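Local coordinates for protein DyP2 (Amycolatopsis sp. ATCC 39116, PDB 4G2C) that probably oxidises dyes and other substrates with peroxide, as a multifunctional heme-dependent dye peroxidase that also binds manganese, at residues Gly211-Asp219 against Gln278-Glu287; Arg311-Thr319 against Ser326-Tyr336. One frame throughout, in Å; residues are numbered along the deposited sequence.

Contact 1 of 2, residues Gly211-Asp219 against Gln278-Glu287; sequences GIEHFGYVD and QNVRLFKEAE. With MN (manganese (II) ion), chain D; HEM (protoporphyrin IX containing Fe), chain C.
Phe215 and Phe283 lie flat on one another in an offset stack, planes 1° apart and centroids 4.0 Å apart. Over the opposite face of Phe215 sits the amide nitrogen of Gln278, whose amide plane stands steeply to the ring, so the phenyl is sandwiched between an aromatic and a polar group. That nitrogen has its acceptor in Glu213: NE2 of Gln278 reaches OE2 of Glu213 at 2.6 Å, in the plane of its own amide. The other amide atom, OE1, takes a weak bond from His214 N. Glu213 begins a type I beta turn that runs into the GxxDG motif starting at Gly216, characteristic of dye-decolorizing peroxidases, beside the heme. Its chain curls back at chi2 (65°), bringing the carboxylate to its own turn, where Glu213 OE1 accepts from Tyr217 N at 2.7 Å and OE2 accepts from Phe215 N as well as from Gln278. With Glu213 cut back to an alanine, both turn amides and the Gln278 amide would probably lose their acceptor, and the Gln278 amide would be free to turn. Further along, Lys284 NZ meets the carbonyl of Phe215 nearly end-on, 2.6 Å from its O, and also forms a salt bridge with Glu287 OE1 at 2.7 Å. Tyr217 OH lies 2.9 Å from Glu287 OE1, at most a weak bond. Glu287 OE2, meanwhile, binds manganese at 2.3 Å.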
# COMPACT_ATOMS: atom_id res chain seq x y z
N GLY A 211 4.69 -10.25 -8.04
CA GLY A 211 4.45 -8.86 -8.41
C GLY A 211 5.60 -7.94 -8.04
O GLY A 211 6.18 -8.09 -6.97
N ILE A 212 5.92 -6.99 -8.90
CA ILE A 212 7.02 -6.05 -8.61
C ILE A 212 6.63 -4.61 -8.86
O ILE A 212 5.64 -4.33 -9.53
CB ILE A 212 8.22 -6.33 -9.50
CG1 ILE A 212 7.83 -6.13 -10.98
CG2 ILE A 212 8.77 -7.73 -9.23
CD1 ILE A 212 9.00 -6.29 -11.96
N GLU A 213 7.42 -3.68 -8.31
CA GLU A 213 7.24 -2.26 -8.66
C GLU A 213 8.32 -1.83 -9.66
O GLU A 213 9.18 -2.64 -10.03
CB GLU A 213 7.21 -1.37 -7.42
CG GLU A 213 8.40 -1.57 -6.51
CD GLU A 213 9.70 -1.16 -7.16
OE1 GLU A 213 10.64 -1.99 -7.20
OE2 GLU A 213 9.80 0.01 -7.64
N HIS A 214 8.27 -0.59 -10.11
CA HIS A 214 9.11 -0.19 -11.25
C HIS A 214 10.62 -0.24 -11.04
O HIS A 214 11.36 -0.38 -12.01
CB HIS A 214 8.64 1.14 -11.85
CG HIS A 214 7.41 0.99 -12.70
ND1 HIS A 214 7.43 0.38 -13.93
CD2 HIS A 214 6.12 1.33 -12.47
CE1 HIS A 214 6.20 0.36 -14.44
NE2 HIS A 214 5.39 0.93 -13.56
N PHE A 215 11.08 -0.18 -9.80
CA PHE A 215 12.51 -0.27 -9.55
C PHE A 215 13.02 -1.70 -9.71
O PHE A 215 14.23 -1.94 -9.67
CB PHE A 215 12.90 0.25 -8.16
CG PHE A 215 12.59 1.71 -7.95
CD1 PHE A 215 12.57 2.59 -9.01
CD2 PHE A 215 12.33 2.19 -6.68
CE1 PHE A 215 12.29 3.95 -8.81
CE2 PHE A 215 12.05 3.54 -6.47
CZ PHE A 215 12.03 4.42 -7.55
N GLY A 216 12.08 -2.63 -9.90
CA GLY A 216 12.40 -4.04 -10.11
C GLY A 216 12.22 -4.97 -8.91
O GLY A 216 12.50 -6.17 -8.98
N TYR A 217 11.74 -4.43 -7.79
CA TYR A 217 11.71 -5.22 -6.56
C TYR A 217 10.33 -5.81 -6.29
O TYR A 217 9.31 -5.14 -6.46
CB TYR A 217 12.15 -4.38 -5.36
CG TYR A 217 13.58 -3.91 -5.42
CD1 TYR A 217 13.96 -2.90 -6.30
CD2 TYR A 217 14.55 -4.47 -4.59
CE1 TYR A 217 15.26 -2.45 -6.35
CE2 TYR A 217 15.87 -4.03 -4.64
CZ TYR A 217 16.22 -3.03 -5.52
OH TYR A 217 17.52 -2.59 -5.59
N VAL A 218 10.31 -7.07 -5.88
CA VAL A 218 9.09 -7.70 -5.40
C VAL A 218 8.39 -6.73 -4.44
O VAL A 218 8.98 -6.24 -3.50
CB VAL A 218 9.37 -9.03 -4.69
CG1 VAL A 218 8.09 -9.60 -4.09
CG2 VAL A 218 9.98 -10.03 -5.65
N ASP A 219 7.12 -6.44 -4.68
CA ASP A 219 6.46 -5.51 -3.79
C ASP A 219 5.19 -6.15 -3.26
O ASP A 219 4.64 -7.06 -3.88
CB ASP A 219 6.22 -4.16 -4.49
CG ASP A 219 5.13 -4.23 -5.55
OD1 ASP A 219 4.83 -5.34 -6.04
OD2 ASP A 219 4.57 -3.17 -5.90
N GLN A 278 7.85 7.24 -10.19
CA GLN A 278 9.15 6.61 -9.99
C GLN A 278 10.15 6.94 -11.12
O GLN A 278 9.96 6.51 -12.26
CB GLN A 278 8.97 5.10 -9.93
CG GLN A 278 8.13 4.60 -8.75
CD GLN A 278 8.09 3.08 -8.70
OE1 GLN A 278 7.13 2.46 -9.16
NE2 GLN A 278 9.13 2.49 -8.14
N ASN A 279 11.20 7.69 -10.81
CA ASN A 279 12.29 7.89 -11.74
C ASN A 279 13.25 6.70 -11.62
O ASN A 279 14.23 6.75 -10.87
CB ASN A 279 13.01 9.21 -11.45
CG ASN A 279 14.08 9.54 -12.48
OD1 ASN A 279 14.66 8.66 -13.12
ND2 ASN A 279 14.35 10.82 -12.66
N VAL A 280 12.93 5.63 -12.34
CA VAL A 280 13.71 4.40 -12.30
C VAL A 280 15.15 4.67 -12.68
O VAL A 280 16.08 4.17 -12.03
CB VAL A 280 13.14 3.37 -13.25
CG1 VAL A 280 13.96 2.07 -13.19
CG2 VAL A 280 11.69 3.12 -12.92
N ARG A 281 15.34 5.49 -13.71
CA ARG A 281 16.67 5.86 -14.16
C ARG A 281 17.55 6.34 -13.00
O ARG A 281 18.67 5.86 -12.80
CB ARG A 281 16.59 6.94 -15.25
CG ARG A 281 17.96 7.50 -15.67
CD ARG A 281 18.00 7.90 -17.16
NE ARG A 281 17.33 9.17 -17.47
CZ ARG A 281 16.48 9.35 -18.49
NH1 ARG A 281 16.17 8.34 -19.31
NH2 ARG A 281 15.93 10.54 -18.68
N LEU A 282 17.04 7.30 -12.24
CA LEU A 282 17.85 7.93 -11.21
C LEU A 282 18.09 6.95 -10.06
O LEU A 282 19.15 6.95 -9.42
CB LEU A 282 17.14 9.18 -10.72
CG LEU A 282 17.73 9.99 -9.58
CD1 LEU A 282 19.10 10.53 -9.93
CD2 LEU A 282 16.77 11.12 -9.26
N PHE A 283 17.09 6.11 -9.80
CA PHE A 283 17.19 5.12 -8.73
C PHE A 283 18.28 4.10 -9.05
O PHE A 283 19.03 3.69 -8.17
CB PHE A 283 15.84 4.44 -8.44
CG PHE A 283 15.82 3.63 -7.18
CD1 PHE A 283 15.58 4.24 -5.95
CD2 PHE A 283 16.10 2.27 -7.20
CE1 PHE A 283 15.59 3.51 -4.78
CE2 PHE A 283 16.11 1.54 -6.03
CZ PHE A 283 15.85 2.15 -4.82
N LYS A 284 18.35 3.69 -10.31
CA LYS A 284 19.38 2.75 -10.75
C LYS A 284 20.77 3.39 -10.78
O LYS A 284 21.77 2.71 -10.58
CB LYS A 284 19.06 2.14 -12.11
CG LYS A 284 17.89 1.20 -12.09
CD LYS A 284 18.03 0.15 -10.98
CE LYS A 284 16.86 -0.82 -11.02
NZ LYS A 284 16.83 -1.75 -9.87
N GLU A 285 20.83 4.69 -11.04
CA GLU A 285 22.09 5.39 -11.01
C GLU A 285 22.53 5.43 -9.57
O GLU A 285 23.70 5.23 -9.23
CB GLU A 285 21.95 6.82 -11.56
CG GLU A 285 21.78 6.90 -13.07
CD GLU A 285 21.62 8.34 -13.56
OE1 GLU A 285 20.98 9.15 -12.85
OE2 GLU A 285 22.14 8.66 -14.65
N ALA A 286 21.56 5.69 -8.70
CA ALA A 286 21.82 5.73 -7.28
C ALA A 286 22.34 4.39 -6.80
O ALA A 286 23.28 4.36 -6.03
CB ALA A 286 20.58 6.16 -6.49
N GLU A 287 21.74 3.28 -7.24
CA GLU A 287 22.25 1.95 -6.88
C GLU A 287 23.71 1.86 -7.32
O GLU A 287 24.58 1.43 -6.54
CB GLU A 287 21.46 0.79 -7.53
CG GLU A 287 19.99 0.67 -7.14
CD GLU A 287 19.30 -0.61 -7.66
OE1 GLU A 287 18.04 -0.63 -7.68
OE2 GLU A 287 20.00 -1.59 -8.04
MN MN D . 19.82 -3.86 -8.44
CHA HEM C . 7.28 -2.94 1.49
CHB HEM C . 8.49 -0.42 -2.48
CHC HEM C . 5.69 3.28 -1.06
CHD HEM C . 5.13 1.10 3.23
C1A HEM C . 7.84 -2.59 0.29
C2A HEM C . 8.69 -3.44 -0.51
C3A HEM C . 9.02 -2.74 -1.61
C4A HEM C . 8.38 -1.44 -1.54
CMA HEM C . 9.91 -3.23 -2.76
CAA HEM C . 9.12 -4.89 -0.14
CBA HEM C . 8.04 -5.87 -0.58
CGA HEM C . 6.95 -6.02 0.47
O1A HEM C . 7.25 -6.32 1.64
O2A HEM C . 5.76 -5.84 0.14
C1B HEM C . 7.85 0.81 -2.47
C2B HEM C . 7.91 1.86 -3.48
C3B HEM C . 7.13 2.88 -3.07
C4B HEM C . 6.54 2.51 -1.80
CMB HEM C . 8.76 1.80 -4.78
CAB HEM C . 6.82 4.22 -3.77
CBB HEM C . 7.00 4.37 -5.08
C1C HEM C . 5.36 3.05 0.26
C2C HEM C . 4.72 3.99 1.16
C3C HEM C . 4.56 3.37 2.34
C4C HEM C . 5.09 2.03 2.22
CMC HEM C . 4.28 5.44 0.80
CAC HEM C . 3.96 3.97 3.64
CBC HEM C . 3.90 5.29 3.84
C1D HEM C . 5.60 -0.19 3.14
C2D HEM C . 5.41 -1.19 4.16
C3D HEM C . 6.06 -2.44 3.59
C4D HEM C . 6.60 -2.08 2.32
CMD HEM C . 4.68 -1.01 5.50
CAD HEM C . 6.19 -3.80 4.25
CBD HEM C . 7.28 -3.61 5.28
CGD HEM C . 7.31 -4.91 6.04
O1D HEM C . 6.24 -5.30 6.58
O2D HEM C . 8.38 -5.57 6.04
NA HEM C . 7.66 -1.40 -0.36
NB HEM C . 7.00 1.25 -1.47
NC HEM C . 5.57 1.86 0.94
ND HEM C . 6.30 -0.76 2.08
FE HEM C . 6.82 0.32 0.31
O HOH W 1 19.58 -4.80 -6.34

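Contact 2 of 2, residues Arg311-Thr319 against Ser326-Tyr336; sequences RFEDGTPLT and SHHPVGNDFSY. With MN (manganese (II) ion), chain D; HEM (protoporphyrin IX containing Fe), chain C; ACT (acetate ion), chain H.
Arg311 reaches across from one loop segment to the other with an extended chain, trans at chi2 (174°), that delivers its guanidinium edge-on to backbone oxygens. Arg311 NH1 gives a nearly straight bond to Gly331 O at 3.0 Å and a second, within its own segment, to Gly315 O at 3.1 Å, both in the guanidinium plane. Two carbonyls thus fix the rotation of the group. Arg311 NH2 comes 2.8 Å from Asn332 OD1, an oxygen that Arg357 also holds by a hydrogen bond.

Asp314 works by folding back. With CG between its backbone N and carbonyl carbon (chi1 77°), OD1 receives Thr316 N in an Asx turn and also the Thr316 hydroxyl. Asp314 OD2 is thereby turned to His327, whose ND1 donates to it at 2.7 Å in the plane of the imidazole, the carboxylate plane standing 78° to that ring. Thr316 OG1 relays the interaction, accepting from Ser326 N at 3.1 Å while it donates to Asp314.

Beyond the guanidinium the contact becomes apolar. Pro317 lies over one face of the Phe334 ring, CB making a CH-pi contact toward the rim and CG approaching CE2 of Phe334 at 3.6 Å, whereas Arg311 NH2 stands at the ring edge. Thr319 CG2 touches Phe334 CD1 at 3.7 Å, its hydroxyl being bonded to Asp339. Arg311 brings this loop into the heme pocket, where its NE lies near a propionate oxygen, and the same loop carries Glu313 to a manganese site built on carboxylates, away from the heme propionates.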
# COMPACT_ATOMS: atom_id res chain seq x y z
N ARG A 311 15.38 -5.58 0.79
CA ARG A 311 15.34 -6.85 0.09
C ARG A 311 16.05 -6.69 -1.26
O ARG A 311 16.11 -5.60 -1.80
CB ARG A 311 13.90 -7.29 -0.18
CG ARG A 311 13.02 -7.59 1.03
CD ARG A 311 11.56 -7.88 0.54
NE ARG A 311 10.61 -8.16 1.63
CZ ARG A 311 10.25 -9.37 2.03
NH1 ARG A 311 10.74 -10.47 1.44
NH2 ARG A 311 9.38 -9.51 3.03
N PHE A 312 16.59 -7.78 -1.78
CA PHE A 312 17.04 -7.83 -3.17
C PHE A 312 15.82 -7.80 -4.10
O PHE A 312 14.69 -8.01 -3.68
CB PHE A 312 17.88 -9.09 -3.42
CG PHE A 312 19.16 -9.11 -2.66
CD1 PHE A 312 20.30 -8.52 -3.18
CD2 PHE A 312 19.22 -9.67 -1.39
CE1 PHE A 312 21.48 -8.52 -2.47
CE2 PHE A 312 20.39 -9.67 -0.67
CZ PHE A 312 21.53 -9.09 -1.21
N GLU A 313 16.06 -7.56 -5.38
CA GLU A 313 14.95 -7.54 -6.32
C GLU A 313 14.01 -8.74 -6.24
O GLU A 313 12.80 -8.60 -6.52
CB GLU A 313 15.46 -7.30 -7.74
CG GLU A 313 15.76 -5.83 -7.96
CD GLU A 313 16.88 -5.60 -8.96
OE1 GLU A 313 16.72 -5.99 -10.14
OE2 GLU A 313 17.92 -5.02 -8.54
N ASP A 314 14.53 -9.87 -5.77
CA ASP A 314 13.80 -11.15 -5.90
C ASP A 314 12.79 -11.66 -4.84
O ASP A 314 12.35 -12.78 -4.99
CB ASP A 314 14.75 -12.30 -6.29
CG ASP A 314 15.57 -12.79 -5.13
OD1 ASP A 314 15.72 -12.02 -4.17
OD2 ASP A 314 16.07 -13.94 -5.18
N GLY A 315 12.45 -10.97 -3.76
CA GLY A 315 13.28 -10.12 -2.96
C GLY A 315 13.61 -10.93 -1.69
O GLY A 315 12.81 -11.08 -0.74
N THR A 316 14.81 -11.49 -1.70
CA THR A 316 15.47 -12.03 -0.53
C THR A 316 15.69 -10.92 0.51
O THR A 316 16.23 -9.85 0.19
CB THR A 316 16.81 -12.62 -0.98
OG1 THR A 316 16.56 -13.53 -2.06
CG2 THR A 316 17.50 -13.36 0.16
N PRO A 317 15.25 -11.16 1.76
CA PRO A 317 15.47 -10.18 2.83
C PRO A 317 16.96 -10.02 3.09
O PRO A 317 17.67 -11.00 3.31
CB PRO A 317 14.80 -10.81 4.05
CG PRO A 317 13.89 -11.87 3.50
CD PRO A 317 14.55 -12.36 2.26
N LEU A 318 17.43 -8.78 3.03
CA LEU A 318 18.81 -8.45 3.25
C LEU A 318 19.24 -8.81 4.67
O LEU A 318 20.42 -9.02 4.92
CB LEU A 318 19.02 -6.94 3.02
CG LEU A 318 20.47 -6.48 3.10
CD1 LEU A 318 21.30 -7.33 2.15
CD2 LEU A 318 20.59 -4.99 2.78
N THR A 319 18.29 -8.85 5.61
CA THR A 319 18.63 -9.22 6.97
C THR A 319 18.93 -10.71 7.07
O THR A 319 19.56 -11.15 8.03
CB THR A 319 17.55 -8.85 8.00
OG1 THR A 319 18.11 -8.89 9.32
CG2 THR A 319 16.39 -9.83 7.92
N SER A 326 16.59 -16.57 -2.58
CA SER A 326 15.56 -17.16 -1.72
C SER A 326 14.15 -16.77 -2.13
O SER A 326 13.48 -16.04 -1.41
CB SER A 326 15.77 -16.76 -0.25
OG SER A 326 16.99 -17.24 0.25
N HIS A 327 13.68 -17.28 -3.26
CA HIS A 327 12.33 -16.94 -3.71
C HIS A 327 11.53 -18.20 -4.01
O HIS A 327 10.74 -18.26 -4.96
CB HIS A 327 12.41 -16.04 -4.93
CG HIS A 327 13.35 -16.55 -5.98
ND1 HIS A 327 14.61 -16.02 -6.18
CD2 HIS A 327 13.22 -17.56 -6.88
CE1 HIS A 327 15.21 -16.67 -7.16
NE2 HIS A 327 14.39 -17.61 -7.60
N HIS A 328 11.71 -19.22 -3.17
CA HIS A 328 10.93 -20.44 -3.32
C HIS A 328 10.29 -20.87 -1.99
O HIS A 328 10.62 -21.93 -1.46
CB HIS A 328 11.80 -21.58 -3.85
CG HIS A 328 12.66 -21.21 -5.02
ND1 HIS A 328 12.23 -21.31 -6.33
CD2 HIS A 328 13.94 -20.76 -5.07
CE1 HIS A 328 13.21 -20.92 -7.14
NE2 HIS A 328 14.26 -20.58 -6.40
N PRO A 329 9.36 -20.06 -1.46
CA PRO A 329 8.98 -18.80 -2.12
C PRO A 329 9.64 -17.62 -1.42
O PRO A 329 10.40 -17.81 -0.47
CB PRO A 329 7.47 -18.75 -1.92
CG PRO A 329 7.26 -19.40 -0.57
CD PRO A 329 8.41 -20.40 -0.38
N VAL A 330 9.36 -16.42 -1.90
CA VAL A 330 9.82 -15.22 -1.24
C VAL A 330 9.39 -15.31 0.22
O VAL A 330 8.21 -15.48 0.50
CB VAL A 330 9.17 -13.97 -1.86
CG1 VAL A 330 9.57 -12.72 -1.06
CG2 VAL A 330 9.58 -13.85 -3.33
N GLY A 331 10.33 -15.20 1.15
CA GLY A 331 9.99 -15.35 2.55
C GLY A 331 9.54 -14.06 3.22
O GLY A 331 9.82 -12.98 2.74
N ASN A 332 8.85 -14.20 4.35
CA ASN A 332 8.52 -13.06 5.21
C ASN A 332 8.69 -13.37 6.70
O ASN A 332 8.41 -12.53 7.56
CB ASN A 332 7.08 -12.57 4.96
CG ASN A 332 6.88 -11.14 5.43
OD1 ASN A 332 7.74 -10.30 5.22
ND2 ASN A 332 5.75 -10.87 6.08
N ASP A 333 9.16 -14.58 7.01
CA ASP A 333 9.32 -15.02 8.38
C ASP A 333 10.67 -14.62 8.97
O ASP A 333 11.56 -15.46 9.12
CB ASP A 333 9.16 -16.53 8.44
CG ASP A 333 8.77 -17.00 9.82
OD1 ASP A 333 8.45 -16.13 10.65
OD2 ASP A 333 8.79 -18.22 10.06
N PHE A 334 10.82 -13.34 9.28
CA PHE A 334 12.05 -12.83 9.87
C PHE A 334 11.75 -11.58 10.71
O PHE A 334 10.73 -10.91 10.51
CB PHE A 334 13.06 -12.43 8.78
CG PHE A 334 12.56 -11.34 7.87
CD1 PHE A 334 12.68 -9.99 8.23
CD2 PHE A 334 11.90 -11.66 6.69
CE1 PHE A 334 12.20 -8.98 7.41
CE2 PHE A 334 11.40 -10.65 5.85
CZ PHE A 334 11.56 -9.30 6.21
N SER A 335 12.66 -11.28 11.63
CA SER A 335 12.65 -10.04 12.38
C SER A 335 14.07 -9.53 12.33
O SER A 335 14.93 -10.16 11.71
CB SER A 335 12.25 -10.27 13.85
OG SER A 335 13.30 -10.89 14.58
N TYR A 336 14.34 -8.41 12.99
CA TYR A 336 15.68 -7.85 13.02
C TYR A 336 16.40 -8.10 14.36
O TYR A 336 17.36 -7.40 14.68
CB TYR A 336 15.62 -6.36 12.72
CG TYR A 336 14.97 -6.08 11.41
CD1 TYR A 336 15.67 -6.26 10.22
CD2 TYR A 336 13.66 -5.64 11.34
CE1 TYR A 336 15.07 -6.03 9.00
CE2 TYR A 336 13.05 -5.39 10.13
CZ TYR A 336 13.77 -5.59 8.96
OH TYR A 336 13.18 -5.35 7.75
MN MN D . 19.82 -3.86 -8.44
CHA HEM C . 7.28 -2.94 1.49
CHB HEM C . 8.49 -0.42 -2.48
CHC HEM C . 5.69 3.28 -1.06
CHD HEM C . 5.13 1.10 3.23
C1A HEM C . 7.84 -2.59 0.29
C2A HEM C . 8.69 -3.44 -0.51
C3A HEM C . 9.02 -2.74 -1.61
C4A HEM C . 8.38 -1.44 -1.54
CMA HEM C . 9.91 -3.23 -2.76
CAA HEM C . 9.12 -4.89 -0.14
CBA HEM C . 8.04 -5.87 -0.58
CGA HEM C . 6.95 -6.02 0.47
O1A HEM C . 7.25 -6.32 1.64
O2A HEM C . 5.76 -5.84 0.14
C1B HEM C . 7.85 0.81 -2.47
C2B HEM C . 7.91 1.86 -3.48
C3B HEM C . 7.13 2.88 -3.07
C4B HEM C . 6.54 2.51 -1.80
CMB HEM C . 8.76 1.80 -4.78
CAB HEM C . 6.82 4.22 -3.77
CBB HEM C . 7.00 4.37 -5.08
C1C HEM C . 5.36 3.05 0.26
C2C HEM C . 4.72 3.99 1.16
C3C HEM C . 4.56 3.37 2.34
C4C HEM C . 5.09 2.03 2.22
CMC HEM C . 4.28 5.44 0.80
CAC HEM C . 3.96 3.97 3.64
CBC HEM C . 3.90 5.29 3.84
C1D HEM C . 5.60 -0.19 3.14
C2D HEM C . 5.41 -1.19 4.16
C3D HEM C . 6.06 -2.44 3.59
C4D HEM C . 6.60 -2.08 2.32
CMD HEM C . 4.68 -1.01 5.50
CAD HEM C . 6.19 -3.80 4.25
CBD HEM C . 7.28 -3.61 5.28
CGD HEM C . 7.31 -4.91 6.04
O1D HEM C . 6.24 -5.30 6.58
O2D HEM C . 8.38 -5.57 6.04
NA HEM C . 7.66 -1.40 -0.36
NB HEM C . 7.00 1.25 -1.47
NC HEM C . 5.57 1.86 0.94
ND HEM C . 6.30 -0.76 2.08
FE HEM C . 6.82 0.32 0.31
C ACT H . 11.83 -13.61 17.71
O ACT H . 12.66 -13.64 18.65
OXT ACT H . 12.09 -12.85 16.74
CH3 ACT H . 10.58 -14.45 17.75
O HOH W 1 19.58 -4.80 -6.34

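Overall arrangement
Contacts 1 and 2 follow one another along the chain, with centres about 17 Å apart, and meet at two ligands. Val218 N probably donates to Glu313 O at 3.0 Å, joining the loop 211-219 to the turn in 311-319. Each contact then sends one carboxylate to the manganese: OE2 of Glu287 from contact 1 and OE2 of Glu313 from contact 2 lie 4.0 Å apart, their like charges bridged by the metal. A water bound to the manganese also lies 3.1 Å from Tyr217 OH. Tyr217 packs against the heme through CB, 3.6 Å from the heme methyl CMA. The manganese ion lies well away from the heme iron, with the tyrosine between them.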